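Local coordinates for coenzyme Q-binding protein COQ10 START domain-containing protein (Deinococcus radiodurans R1, PDB 3GGN) that is of unknown function but belongs to the polyketide cyclase and lipid-transport (START-like) family, and so probably binds a hydrophobic ligand, at residues V10-P15 and M138-E143; H35-E40 and T50-A55; R46-V51 and T59-A64; G89-R94 and T102-R107. All coordinates share one frame; numbering follows the deposited sequence.

Interaction 1: V10-P15 and M138-E143; sequences VTIGKP and MRFKRE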
loop_
_atom_site.group_PDB
_atom_site.type_symbol
_atom_site.label_atom_id
_atom_site.label_comp_id
_atom_site.label_asym_id
_atom_site.label_seq_id
_atom_site.Cartn_x
_atom_site.Cartn_y
_atom_site.Cartn_z
ATOM N N VAL B 10 -7.193 -4.750 14.155
ATOM C CA VAL B 10 -7.348 -3.329 13.939
ATOM C C VAL B 10 -8.836 -3.114 13.747
ATOM O O VAL B 10 -9.524 -3.943 13.143
ATOM C CB VAL B 10 -6.569 -2.855 12.682
ATOM C CG1 VAL B 10 -7.265 -3.321 11.425
ATOM C CG2 VAL B 10 -6.425 -1.344 12.696
ATOM N N THR B 11 -9.334 -2.017 14.298
ATOM C CA THR B 11 -10.741 -1.688 14.187
ATOM C C THR B 11 -10.866 -0.672 13.070
ATOM O O THR B 11 -10.128 0.311 13.035
ATOM C CB THR B 11 -11.265 -1.081 15.494
ATOM O OG1 THR B 11 -10.921 -1.944 16.587
ATOM C CG2 THR B 11 -12.783 -0.910 15.426
ATOM N N ILE B 12 -11.800 -0.915 12.161
ATOM C CA ILE B 12 -12.002 -0.029 11.032
ATOM C C ILE B 12 -13.454 0.410 10.910
ATOM O O ILE B 12 -14.374 -0.404 11.010
ATOM C CB ILE B 12 -11.548 -0.722 9.739
ATOM C CG1 ILE B 12 -10.061 -1.078 9.865
ATOM C CG2 ILE B 12 -11.816 0.173 8.540
ATOM C CD1 ILE B 12 -9.514 -1.905 8.735
ATOM N N GLY B 13 -13.653 1.706 10.690
ATOM C CA GLY B 13 -15.000 2.238 10.572
ATOM C C GLY B 13 -15.712 1.935 9.265
ATOM O O GLY B 13 -16.240 2.840 8.618
ATOM N N LYS B 14 -15.727 0.668 8.869
ATOM C CA LYS B 14 -16.402 0.250 7.645
ATOM C C LYS B 14 -17.156 -1.061 7.883
ATOM O O LYS B 14 -16.825 -1.817 8.794
ATOM C CB LYS B 14 -15.388 0.062 6.517
ATOM C CG LYS B 14 -14.795 1.361 5.972
ATOM C CD LYS B 14 -15.874 2.213 5.307
ATOM C CE LYS B 14 -15.305 3.480 4.696
ATOM N NZ LYS B 14 -16.392 4.413 4.259
ATOM N N PRO B 15 -18.190 -1.338 7.071
ATOM C CA PRO B 15 -18.978 -2.571 7.213
ATOM C C PRO B 15 -18.133 -3.833 6.988
ATOM O O PRO B 15 -17.204 -3.837 6.174
ATOM C CB PRO B 15 -20.065 -2.413 6.150
ATOM C CG PRO B 15 -20.240 -0.913 6.067
ATOM C CD PRO B 15 -18.809 -0.425 6.094
ATOM N N MET B 138 -2.408 -1.289 9.577
ATOM C CA MET B 138 -2.643 0.141 9.751
ATOM C C MET B 138 -2.839 0.818 8.390
ATOM O O MET B 138 -3.701 1.688 8.236
ATOM C CB MET B 138 -1.483 0.784 10.518
ATOM C CG MET B 138 -1.432 0.384 11.984
ATOM S SD MET B 138 -0.010 1.065 12.872
ATOM C CE MET B 138 -0.747 2.512 13.630
ATOM N N ARG B 139 -2.054 0.417 7.396
ATOM C CA ARG B 139 -2.216 1.006 6.076
ATOM C C ARG B 139 -3.585 0.625 5.514
ATOM O O ARG B 139 -4.270 1.454 4.912
ATOM C CB ARG B 139 -1.085 0.558 5.141
ATOM C CG ARG B 139 0.254 1.204 5.514
ATOM C CD ARG B 139 1.349 1.037 4.461
ATOM N NE ARG B 139 1.871 -0.324 4.405
ATOM C CZ ARG B 139 1.390 -1.270 3.607
ATOM N NH1 ARG B 139 0.381 -0.994 2.791
ATOM N NH2 ARG B 139 1.906 -2.492 3.638
ATOM N N PHE B 140 -3.980 -0.625 5.725
ATOM C CA PHE B 140 -5.276 -1.118 5.267
ATOM C C PHE B 140 -6.392 -0.291 5.907
ATOM O O PHE B 140 -7.394 0.029 5.263
ATOM C CB PHE B 140 -5.428 -2.600 5.642
ATOM C CG PHE B 140 -6.780 -3.180 5.320
ATOM C CD1 PHE B 140 -7.273 -3.159 4.018
ATOM C CD2 PHE B 140 -7.548 -3.782 6.319
ATOM C CE1 PHE B 140 -8.517 -3.735 3.714
ATOM C CE2 PHE B 140 -8.782 -4.357 6.027
ATOM C CZ PHE B 140 -9.267 -4.332 4.713
ATOM N N LYS B 141 -6.214 0.054 7.179
ATOM C CA LYS B 141 -7.195 0.861 7.898
ATOM C C LYS B 141 -7.282 2.258 7.276
ATOM O O LYS B 141 -8.357 2.730 6.925
ATOM C CB LYS B 141 -6.792 0.984 9.367
ATOM C CG LYS B 141 -7.674 1.918 10.182
ATOM C CD LYS B 141 -7.185 1.971 11.624
ATOM C CE LYS B 141 -8.168 2.708 12.517
ATOM N NZ LYS B 141 -8.424 4.079 12.030
ATOM N N ARG B 142 -6.134 2.914 7.145
ATOM C CA ARG B 142 -6.078 4.252 6.565
ATOM C C ARG B 142 -6.653 4.288 5.159
ATOM O O ARG B 142 -7.436 5.176 4.820
ATOM C CB ARG B 142 -4.630 4.747 6.531
ATOM C CG ARG B 142 -4.411 6.045 5.758
ATOM C CD ARG B 142 -2.936 6.434 5.783
ATOM N NE ARG B 142 -2.662 7.610 4.960
ATOM C CZ ARG B 142 -2.447 7.572 3.651
ATOM N NH1 ARG B 142 -2.459 6.409 3.004
ATOM N NH2 ARG B 142 -2.253 8.701 2.983
ATOM N N GLU B 143 -6.260 3.318 4.341
ATOM C CA GLU B 143 -6.723 3.249 2.962
ATOM C C GLU B 143 -8.229 3.091 2.871
ATOM O O GLU B 143 -8.885 3.769 2.078
ATOM C CB GLU B 143 -6.020 2.101 2.236
ATOM C CG GLU B 143 -4.559 2.404 1.933
ATOM C CD GLU B 143 -3.805 1.210 1.383
ATOM O OE1 GLU B 143 -4.342 0.521 0.489
ATOM O OE2 GLU B 143 -2.669 0.969 1.844
#
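Strand 10-12, which holds Val10, Thr11 and Ile12, runs nearly parallel to helix 138-143, their axes 6° apart and 8.8 Å from each other, with Ile12 beside Lys141. Ile12 makes the largest contribution from the strand, followed by Val10. Ile12 CD1 reaches Phe140 CD2 at 3.6 Å and lies 3.7 Å from Lys141 CA. The Ile12 and Phe140 side chains meet at about a right angle. With CG1 anti to the carbonyl carbon (chi1 -60°) and the chain then extended, the CD1 methyl of Ile12 is carried to the helix surface. The aliphatic part of Lys141 slides past Ile12 in the opposite direction, CG 3.8 Å from Ile12 CG1. Further out, Lys141 CD packs on Val10 CG2 at 3.6 Å, and Lys141 CE comes to 3.1 Å from Thr11 O. The ammonium group is held by Glu145, which also accepts a hydrogen bond from the backbone N of Gly13. Strand 4-12 is bonded to strand 102-111 through Val10 and Ile12. Phe140 packs against helix 16-24, edge-to-face with Trp23 and touching Leu19 and Val22. The C-terminal helix 130-146 lies against edge strand 4-12 of the sheet, as in the helix-grip (Bet v 1-like) fold.

Interaction 2: H35-E40 and T50-A55; sequences HLRSVE and TVEAPA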
loop_
_atom_site.group_PDB
_atom_site.type_symbol
_atom_site.label_atom_id
_atom_site.label_comp_id
_atom_site.label_asym_id
_atom_site.label_seq_id
_atom_site.Cartn_x
_atom_site.Cartn_y
_atom_site.Cartn_z
ATOM N N HIS B 35 4.576 -9.723 3.208
ATOM C CA HIS B 35 5.594 -10.775 3.205
ATOM C C HIS B 35 5.363 -11.759 2.054
ATOM O O HIS B 35 6.249 -12.536 1.699
ATOM C CB HIS B 35 5.612 -11.532 4.539
ATOM C CG HIS B 35 4.281 -12.078 4.951
ATOM N ND1 HIS B 35 3.202 -11.270 5.245
ATOM C CD2 HIS B 35 3.861 -13.352 5.146
ATOM C CE1 HIS B 35 2.177 -12.023 5.607
ATOM N NE2 HIS B 35 2.550 -13.289 5.555
ATOM N N LEU B 36 4.172 -11.710 1.466
ATOM C CA LEU B 36 3.823 -12.597 0.362
ATOM C C LEU B 36 4.193 -11.975 -0.974
ATOM O O LEU B 36 4.065 -10.766 -1.159
ATOM C CB LEU B 36 2.322 -12.889 0.377
ATOM C CG LEU B 36 1.756 -13.612 1.600
ATOM C CD1 LEU B 36 0.250 -13.790 1.418
ATOM C CD2 LEU B 36 2.440 -14.965 1.780
ATOM N N ARG B 37 4.653 -12.805 -1.904
ATOM C CA ARG B 37 5.024 -12.330 -3.229
ATOM C C ARG B 37 3.833 -12.483 -4.167
ATOM O O ARG B 37 3.485 -11.555 -4.898
ATOM C CB ARG B 37 6.211 -13.127 -3.782
ATOM C CG ARG B 37 6.625 -12.706 -5.186
ATOM C CD ARG B 37 7.586 -13.707 -5.811
ATOM N NE ARG B 37 7.934 -13.353 -7.185
ATOM C CZ ARG B 37 8.728 -12.339 -7.522
ATOM N NH1 ARG B 37 9.266 -11.572 -6.581
ATOM N NH2 ARG B 37 8.980 -12.088 -8.800
ATOM N N SER B 38 3.204 -13.656 -4.137
ATOM C CA SER B 38 2.054 -13.906 -4.993
ATOM C C SER B 38 1.114 -14.994 -4.467
ATOM O O SER B 38 1.524 -15.896 -3.729
ATOM C CB SER B 38 2.527 -14.295 -6.396
ATOM O OG SER B 38 3.181 -15.558 -6.380
ATOM N N VAL B 39 -0.151 -14.884 -4.857
ATOM C CA VAL B 39 -1.175 -15.848 -4.488
ATOM C C VAL B 39 -1.956 -16.107 -5.769
ATOM O O VAL B 39 -2.511 -15.184 -6.363
ATOM C CB VAL B 39 -2.129 -15.298 -3.397
ATOM C CG1 VAL B 39 -3.182 -16.349 -3.048
ATOM C CG2 VAL B 39 -1.339 -14.928 -2.153
ATOM N N GLU B 40 -1.990 -17.367 -6.190
ATOM C CA GLU B 40 -2.666 -17.761 -7.420
ATOM C C GLU B 40 -3.807 -18.739 -7.149
ATOM O O GLU B 40 -3.626 -19.726 -6.439
ATOM C CB GLU B 40 -1.649 -18.419 -8.357
ATOM C CG GLU B 40 -2.141 -18.679 -9.772
ATOM C CD GLU B 40 -1.394 -19.823 -10.439
ATOM O OE1 GLU B 40 -0.214 -20.049 -10.100
ATOM O OE2 GLU B 40 -1.987 -20.494 -11.307
ATOM N N THR B 50 3.419 -17.984 -2.818
ATOM C CA THR B 50 4.843 -17.788 -3.067
ATOM C C THR B 50 5.403 -16.617 -2.259
ATOM O O THR B 50 4.755 -15.580 -2.130
ATOM C CB THR B 50 5.098 -17.500 -4.558
ATOM O OG1 THR B 50 4.460 -18.505 -5.355
ATOM C CG2 THR B 50 6.594 -17.495 -4.861
ATOM N N VAL B 51 6.608 -16.798 -1.722
ATOM C CA VAL B 51 7.296 -15.768 -0.946
ATOM C C VAL B 51 8.750 -15.646 -1.414
ATOM O O VAL B 51 9.297 -16.573 -1.994
ATOM C CB VAL B 51 7.316 -16.093 0.561
ATOM C CG1 VAL B 51 5.915 -15.991 1.139
ATOM C CG2 VAL B 51 7.897 -17.486 0.777
ATOM N N GLU B 52 9.364 -14.498 -1.146
ATOM C CA GLU B 52 10.751 -14.246 -1.534
ATOM C C GLU B 52 11.764 -14.925 -0.617
ATOM O O GLU B 52 11.911 -14.555 0.547
ATOM C CB GLU B 52 11.014 -12.740 -1.563
ATOM C CG GLU B 52 10.495 -12.063 -2.813
ATOM C CD GLU B 52 11.252 -12.496 -4.051
ATOM O OE1 GLU B 52 12.455 -12.176 -4.152
ATOM O OE2 GLU B 52 10.651 -13.162 -4.920
ATOM N N ALA B 53 12.468 -15.917 -1.151
ATOM C CA ALA B 53 13.467 -16.647 -0.380
ATOM C C ALA B 53 14.838 -15.986 -0.502
ATOM O O ALA B 53 15.151 -15.366 -1.519
ATOM C CB ALA B 53 13.540 -18.092 -0.857
ATOM N N PRO B 54 15.645 -16.131 0.544
ATOM C CA PRO B 54 16.987 -15.557 0.596
ATOM C C PRO B 54 17.823 -15.919 -0.628
ATOM O O PRO B 54 17.576 -16.932 -1.280
ATOM C CB PRO B 54 17.697 -16.017 1.866
ATOM N N ALA B 55 18.817 -15.082 -0.919
ATOM C CA ALA B 55 19.708 -15.264 -2.064
ATOM C C ALA B 55 20.094 -16.714 -2.331
ATOM O O ALA B 55 20.190 -17.129 -3.487
ATOM C CB ALA B 55 20.960 -14.417 -1.884
HETATM O O HOH W 1 8.010 -12.226 -0.235
HETATM O O HOH W 2 1.999 -18.107 -6.159
#
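Strands 36-40 and 50-52 run antiparallel at 162°, and Arg37 and Ser38 both face Thr50 in a classic beta bulge. Thr50 O accepts two backbone bonds, from Arg37 N at 2.8 Å and from Ser38 N at 3.2 Å. Thr50 N returns one to Ser38 O. Arg37 lies alongside Thr50, its CD 4.0 Å from Thr50 CG2. With CG anti to the backbone N (chi1 178°) and the chain extended beyond, the guanidinium reaches Glu52. There Arg37 NH1 forms a salt bridge with Glu52 OE2 at 2.7 Å, the two charged planes 42° apart. Glu52 folds back to meet it. An alanine in place of Arg37 would probably leave the Glu52 carboxylate without this charge partner. Leu36 CD2 packs on Val51 CG1 at 3.7 Å. One water takes the Glu52 N-H and donates to His35 O at 2.6 Å. A second water joins Ser38 OG to Thr50 OG1, 2.6 Å from the threonine oxygen. Leu36 O takes a weak hydrogen bond from Arg142 of the second subunit, and Arg37 packs on Leu146 of that subunit. The contact is therefore largely polar, held by a doubly used carbonyl, water bridges and an ion pair.

Interaction 3: R46-V51 and T59-A64; sequences RSRWTV and TVSWEA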
loop_
_atom_site.group_PDB
_atom_site.type_symbol
_atom_site.label_atom_id
_atom_site.label_comp_id
_atom_site.label_asym_id
_atom_site.label_seq_id
_atom_site.Cartn_x
_atom_site.Cartn_y
_atom_site.Cartn_z
ATOM N N ARG B 46 -8.528 -24.253 -3.731
ATOM C CA ARG B 46 -7.069 -24.274 -3.733
ATOM C C ARG B 46 -6.390 -23.083 -4.389
ATOM O O ARG B 46 -6.928 -22.456 -5.302
ATOM C CB ARG B 46 -6.559 -25.551 -4.402
ATOM C CG ARG B 46 -6.958 -26.841 -3.708
ATOM C CD ARG B 46 -6.413 -28.023 -4.492
ATOM N NE ARG B 46 -6.885 -27.995 -5.875
ATOM C CZ ARG B 46 -6.108 -28.167 -6.939
ATOM N NH1 ARG B 46 -4.809 -28.383 -6.790
ATOM N NH2 ARG B 46 -6.632 -28.110 -8.159
ATOM N N SER B 47 -5.177 -22.810 -3.922
ATOM C CA SER B 47 -4.374 -21.710 -4.426
ATOM C C SER B 47 -2.889 -22.000 -4.218
ATOM O O SER B 47 -2.524 -22.812 -3.378
ATOM C CB SER B 47 -4.773 -20.408 -3.717
ATOM O OG SER B 47 -4.885 -20.593 -2.312
ATOM N N ARG B 48 -2.043 -21.343 -5.004
ATOM C CA ARG B 48 -0.599 -21.502 -4.918
ATOM C C ARG B 48 -0.015 -20.229 -4.330
ATOM O O ARG B 48 -0.238 -19.142 -4.859
ATOM C CB ARG B 48 -0.006 -21.727 -6.309
ATOM C CG ARG B 48 1.499 -21.892 -6.323
ATOM C CD ARG B 48 1.869 -23.134 -7.116
ATOM N NE ARG B 48 1.184 -24.302 -6.565
ATOM C CZ ARG B 48 1.103 -25.484 -7.168
ATOM N NH1 ARG B 48 1.666 -25.664 -8.355
ATOM N NH2 ARG B 48 0.451 -26.484 -6.583
ATOM N N TRP B 49 0.730 -20.368 -3.242
ATOM C CA TRP B 49 1.339 -19.227 -2.577
ATOM C C TRP B 49 2.849 -19.186 -2.838
ATOM O O TRP B 49 3.477 -20.221 -3.046
ATOM C CB TRP B 49 1.064 -19.311 -1.074
ATOM C CG TRP B 49 -0.396 -19.191 -0.711
ATOM C CD1 TRP B 49 -1.438 -19.881 -1.260
ATOM C CD2 TRP B 49 -0.965 -18.327 0.280
ATOM N NE1 TRP B 49 -2.626 -19.496 -0.675
ATOM C CE2 TRP B 49 -2.363 -18.544 0.274
ATOM C CE3 TRP B 49 -0.433 -17.392 1.175
ATOM C CZ2 TRP B 49 -3.233 -17.855 1.126
ATOM C CZ3 TRP B 49 -1.300 -16.707 2.025
ATOM C CH2 TRP B 49 -2.686 -16.944 1.991
ATOM N N THR B 50 3.419 -17.984 -2.818
ATOM C CA THR B 50 4.843 -17.788 -3.067
ATOM C C THR B 50 5.403 -16.617 -2.259
ATOM O O THR B 50 4.755 -15.580 -2.130
ATOM C CB THR B 50 5.098 -17.500 -4.558
ATOM O OG1 THR B 50 4.460 -18.505 -5.355
ATOM C CG2 THR B 50 6.594 -17.495 -4.861
ATOM N N VAL B 51 6.608 -16.798 -1.722
ATOM C CA VAL B 51 7.296 -15.768 -0.946
ATOM C C VAL B 51 8.750 -15.646 -1.414
ATOM O O VAL B 51 9.297 -16.573 -1.994
ATOM C CB VAL B 51 7.316 -16.093 0.561
ATOM C CG1 VAL B 51 5.915 -15.991 1.139
ATOM C CG2 VAL B 51 7.897 -17.486 0.777
ATOM N N THR B 59 12.939 -18.042 -4.417
ATOM C CA THR B 59 11.485 -17.971 -4.310
ATOM C C THR B 59 10.942 -19.330 -3.878
ATOM O O THR B 59 11.259 -20.351 -4.485
ATOM C CB THR B 59 10.838 -17.598 -5.661
ATOM O OG1 THR B 59 11.841 -17.108 -6.559
ATOM C CG2 THR B 59 9.790 -16.514 -5.462
ATOM N N VAL B 60 10.125 -19.340 -2.829
ATOM C CA VAL B 60 9.538 -20.576 -2.322
ATOM C C VAL B 60 8.014 -20.531 -2.424
ATOM O O VAL B 60 7.383 -19.570 -1.985
ATOM C CB VAL B 60 9.932 -20.811 -0.850
ATOM C CG1 VAL B 60 9.251 -22.067 -0.317
ATOM C CG2 VAL B 60 11.443 -20.930 -0.735
ATOM N N SER B 61 7.430 -21.575 -3.004
ATOM C CA SER B 61 5.983 -21.646 -3.162
ATOM C C SER B 61 5.413 -22.975 -2.683
ATOM O O SER B 61 6.115 -23.981 -2.586
ATOM C CB SER B 61 5.588 -21.406 -4.628
ATOM O OG SER B 61 5.843 -22.539 -5.436
ATOM N N TRP B 62 4.126 -22.965 -2.370
ATOM C CA TRP B 62 3.449 -24.159 -1.898
ATOM C C TRP B 62 1.975 -24.022 -2.231
ATOM O O TRP B 62 1.505 -22.941 -2.580
ATOM C CB TRP B 62 3.628 -24.302 -0.384
ATOM C CG TRP B 62 2.970 -23.207 0.394
ATOM C CD1 TRP B 62 1.683 -23.182 0.848
ATOM C CD2 TRP B 62 3.554 -21.956 0.772
ATOM N NE1 TRP B 62 1.430 -21.994 1.486
ATOM C CE2 TRP B 62 2.561 -21.222 1.455
ATOM C CE3 TRP B 62 4.823 -21.382 0.600
ATOM C CZ2 TRP B 62 2.793 -19.939 1.968
ATOM C CZ3 TRP B 62 5.056 -20.104 1.109
ATOM C CH2 TRP B 62 4.042 -19.398 1.786
ATOM N N GLU B 63 1.252 -25.125 -2.130
ATOM C CA GLU B 63 -0.166 -25.121 -2.412
ATOM C C GLU B 63 -0.911 -25.041 -1.085
ATOM O O GLU B 63 -0.488 -25.633 -0.086
ATOM C CB GLU B 63 -0.552 -26.401 -3.152
ATOM C CG GLU B 63 -1.894 -26.336 -3.853
ATOM C CD GLU B 63 -2.199 -27.604 -4.627
ATOM O OE1 GLU B 63 -1.285 -28.111 -5.318
ATOM O OE2 GLU B 63 -3.350 -28.086 -4.551
ATOM N N ALA B 64 -2.012 -24.300 -1.074
ATOM C CA ALA B 64 -2.823 -24.169 0.129
ATOM C C ALA B 64 -4.301 -24.306 -0.227
ATOM O O ALA B 64 -4.670 -24.308 -1.404
ATOM C CB ALA B 64 -2.567 -22.824 0.786
#
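Ser47, Trp49 and Val51 pair with Ala64, Trp62 and Val60 along two antiparallel strands. Five of the six backbone hydrogen bonds between them are clear; the sixth, Trp62 N to Trp49 O, is less certain because that oxygen is crowded in the model. Ala64 N donates to Ser47 O at 2.8 Å. Ser47 OG accepts the indole N-H of Trp49 at 3.0 Å, the serine oxygen lying close to the indole plane.

On the face with Arg48, Glu63 is gripped by two arginines. Its OE2 takes Arg46 NH1 at 2.7 Å, from above the carboxylate plane but in the guanidinium plane. Its OE1 forms a salt bridge with Arg48 NH2, also at 2.7 Å. Arg46 NE pairs with Asp43, whereas buried Arg48 NE has no partner in the model. The two positive groups would probably favour a charged Glu63.

On the opposite face, Trp49 CB sits over the six-membered ring of Trp62 in a CH-pi contact, 3.9 Å from its centroid. Trp62 CG lies between its backbone N and carbonyl carbon (chi1 65°), which turns the indole face to Trp49 CB. The two indoles are near parallel, at 24°, but slid apart. Val51 CG2 meets the edge of Trp62 at CZ3. Trp49 also stacks on Trp77. This is an antiparallel beta hairpin, with a polar face and an aromatic one, in the curved sheet of the Bet v 1-like fold.

Interaction 4: G89-R94 and T102-R107; sequences GEVLFR and TEVVVR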
loop_
_atom_site.group_PDB
_atom_site.type_symbol
_atom_site.label_atom_id
_atom_site.label_comp_id
_atom_site.label_asym_id
_atom_site.label_seq_id
_atom_site.Cartn_x
_atom_site.Cartn_y
_atom_site.Cartn_z
ATOM N N GLY B 89 -3.585 -19.528 8.256
ATOM C CA GLY B 89 -3.974 -18.162 8.502
ATOM C C GLY B 89 -5.460 -18.087 8.749
ATOM O O GLY B 89 -6.221 -18.975 8.347
ATOM N N GLU B 90 -5.874 -17.022 9.420
ATOM C CA GLU B 90 -7.277 -16.824 9.721
ATOM C C GLU B 90 -7.531 -15.340 9.913
ATOM O O GLU B 90 -6.812 -14.667 10.656
ATOM C CB GLU B 90 -7.652 -17.587 10.997
ATOM C CG GLU B 90 -9.135 -17.582 11.306
ATOM C CD GLU B 90 -9.459 -18.187 12.660
ATOM O OE1 GLU B 90 -10.656 -18.259 12.997
ATOM O OE2 GLU B 90 -8.520 -18.586 13.390
ATOM N N VAL B 91 -8.533 -14.822 9.220
ATOM C CA VAL B 91 -8.887 -13.421 9.370
ATOM C C VAL B 91 -10.358 -13.385 9.737
ATOM O O VAL B 91 -11.192 -13.957 9.037
ATOM C CB VAL B 91 -8.667 -12.614 8.072
ATOM C CG1 VAL B 91 -8.942 -11.129 8.342
ATOM C CG2 VAL B 91 -7.236 -12.790 7.579
ATOM N N LEU B 92 -10.668 -12.741 10.855
ATOM C CA LEU B 92 -12.047 -12.624 11.311
ATOM C C LEU B 92 -12.506 -11.182 11.120
ATOM O O LEU B 92 -11.693 -10.259 11.134
ATOM C CB LEU B 92 -12.158 -12.992 12.793
ATOM C CG LEU B 92 -11.751 -14.401 13.227
ATOM C CD1 LEU B 92 -11.854 -14.501 14.748
ATOM C CD2 LEU B 92 -12.644 -15.428 12.554
ATOM N N PHE B 93 -13.808 -11.001 10.932
ATOM C CA PHE B 93 -14.396 -9.678 10.762
ATOM C C PHE B 93 -15.484 -9.633 11.818
ATOM O O PHE B 93 -16.587 -10.142 11.615
ATOM C CB PHE B 93 -14.970 -9.539 9.353
ATOM C CG PHE B 93 -13.929 -9.669 8.273
ATOM C CD1 PHE B 93 -13.072 -8.610 7.987
ATOM C CD2 PHE B 93 -13.764 -10.872 7.588
ATOM C CE1 PHE B 93 -12.066 -8.743 7.039
ATOM C CE2 PHE B 93 -12.753 -11.023 6.629
ATOM C CZ PHE B 93 -11.902 -9.952 6.355
ATOM N N ARG B 94 -15.153 -9.032 12.955
ATOM C CA ARG B 94 -16.068 -8.965 14.089
ATOM C C ARG B 94 -16.592 -7.571 14.369
ATOM O O ARG B 94 -15.951 -6.577 14.044
ATOM C CB ARG B 94 -15.359 -9.463 15.351
ATOM C CG ARG B 94 -14.408 -10.615 15.121
ATOM C CD ARG B 94 -13.772 -11.090 16.418
ATOM N NE ARG B 94 -13.053 -10.046 17.143
ATOM C CZ ARG B 94 -12.333 -10.277 18.242
ATOM N NH1 ARG B 94 -12.239 -11.505 18.726
ATOM N NH2 ARG B 94 -11.709 -9.289 18.861
ATOM N N THR B 102 -15.751 -2.411 12.181
ATOM C CA THR B 102 -15.453 -3.829 12.247
ATOM C C THR B 102 -14.033 -4.040 12.732
ATOM O O THR B 102 -13.121 -3.323 12.324
ATOM C CB THR B 102 -15.576 -4.459 10.851
ATOM O OG1 THR B 102 -16.836 -4.089 10.276
ATOM C CG2 THR B 102 -15.466 -5.977 10.929
ATOM N N GLU B 103 -13.843 -5.008 13.618
ATOM C CA GLU B 103 -12.502 -5.293 14.090
ATOM C C GLU B 103 -11.990 -6.477 13.283
ATOM O O GLU B 103 -12.540 -7.579 13.351
ATOM C CB GLU B 103 -12.494 -5.629 15.582
ATOM C CG GLU B 103 -11.119 -6.054 16.087
ATOM C CD GLU B 103 -11.094 -6.317 17.582
ATOM O OE1 GLU B 103 -12.012 -7.007 18.074
ATOM O OE2 GLU B 103 -10.152 -5.841 18.263
ATOM N N VAL B 104 -10.953 -6.228 12.492
ATOM C CA VAL B 104 -10.340 -7.259 11.668
ATOM C C VAL B 104 -9.249 -7.916 12.498
ATOM O O VAL B 104 -8.328 -7.242 12.955
ATOM C CB VAL B 104 -9.703 -6.656 10.393
ATOM C CG1 VAL B 104 -8.976 -7.737 9.608
ATOM C CG2 VAL B 104 -10.781 -6.012 9.530
ATOM N N VAL B 105 -9.357 -9.225 12.705
ATOM C CA VAL B 105 -8.366 -9.951 13.491
ATOM C C VAL B 105 -7.610 -10.903 12.568
ATOM O O VAL B 105 -8.218 -11.708 11.858
ATOM C CB VAL B 105 -9.050 -10.746 14.641
ATOM C CG1 VAL B 105 -8.008 -11.436 15.504
ATOM C CG2 VAL B 105 -9.893 -9.803 15.486
ATOM N N VAL B 106 -6.285 -10.791 12.554
ATOM C CA VAL B 106 -5.465 -11.634 11.691
ATOM C C VAL B 106 -4.512 -12.492 12.508
ATOM O O VAL B 106 -3.826 -11.990 13.398
ATOM C CB VAL B 106 -4.632 -10.776 10.697
ATOM C CG1 VAL B 106 -3.775 -11.671 9.808
ATOM C CG2 VAL B 106 -5.550 -9.923 9.851
ATOM N N ARG B 107 -4.487 -13.790 12.206
ATOM C CA ARG B 107 -3.605 -14.733 12.882
ATOM C C ARG B 107 -2.892 -15.585 11.831
ATOM O O ARG B 107 -3.538 -16.304 11.061
ATOM C CB ARG B 107 -4.391 -15.642 13.833
ATOM C CG ARG B 107 -3.491 -16.590 14.621
ATOM C CD ARG B 107 -4.262 -17.445 15.613
ATOM N NE ARG B 107 -3.357 -18.256 16.428
ATOM C CZ ARG B 107 -3.755 -19.093 17.382
ATOM N NH1 ARG B 107 -5.047 -19.235 17.649
ATOM N NH2 ARG B 107 -2.863 -19.790 18.069
HETATM O O HOH W 3 -7.898 -14.379 13.134
#
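The beta hairpin of strands 86-95 and 102-111 belongs to the antiparallel sheet of this Bet v 1-like domain. Segments 89-94 and 102-107 run antiparallel at 168°, and Glu90, Leu92 and Arg94 pair with Arg107, Val105 and Glu103 through two backbone bonds each. Glu103 N donates to Arg94 O at 2.7 Å. One water donates to both Glu90 O and Val105 O, 2.7 Å from the former.

On the face with Leu92, Arg94 and Glu103 lie side by side and point the same way. Arg94 NH2 makes a salt bridge with Glu103 OE1, modelled at 2.4 Å, too short for the distance to be trusted. Glu103 OE1 is near the guanidinium plane, and Arg94 NE adds a weak bond to the same oxygen. The bend of Arg94 at chi3 (-57°) turns its guanidinium back across the hairpin. One face of that group then rests on the CG2 methyl of Val105, 3.6 Å from Arg94 NE. A glutamine in place of Glu103 would probably leave Arg94 without its negative partner across the hairpin.

The other face is apolar. Val91 CG1 touches Val104 CG1 at 3.6 Å and Val106 CG2 at 3.9 Å. Phe93 lies alongside Val104, its CD1 3.8 Å from Val104 CG2. These side chains face the helices: Phe93 meets Trp23 of helix 16-24 edge-to-face, and Val106 touches Leu133 and Leu137 of helix 130-146. Strand 4-12 flanks the hairpin beside 102-111, and strand 74-79 flanks it beside 86-95.

Overall arrangement
From the N terminus, strand 4-12 comes first; its end meets helix 130-146 only near the C terminus, closing interaction 1. That closure joins the C-terminal helix to an edge strand and spans most of the chain, and the other three contacts fall within it. Interaction 2 closes the hairpin of strands 36-41 and 46-52. Interaction 3 follows at once, pairing strand 46-52 with 59-70; the two share Thr50 and Val51 and build that side of the sheet. Interaction 4 comes later, in series with both, and builds the 86-95, 102-111 side next to strand 4-12. It touches interaction 1, where Thr102 bonds to Ile12 and Lys14. Interactions 1 and 2 also touch the second subunit.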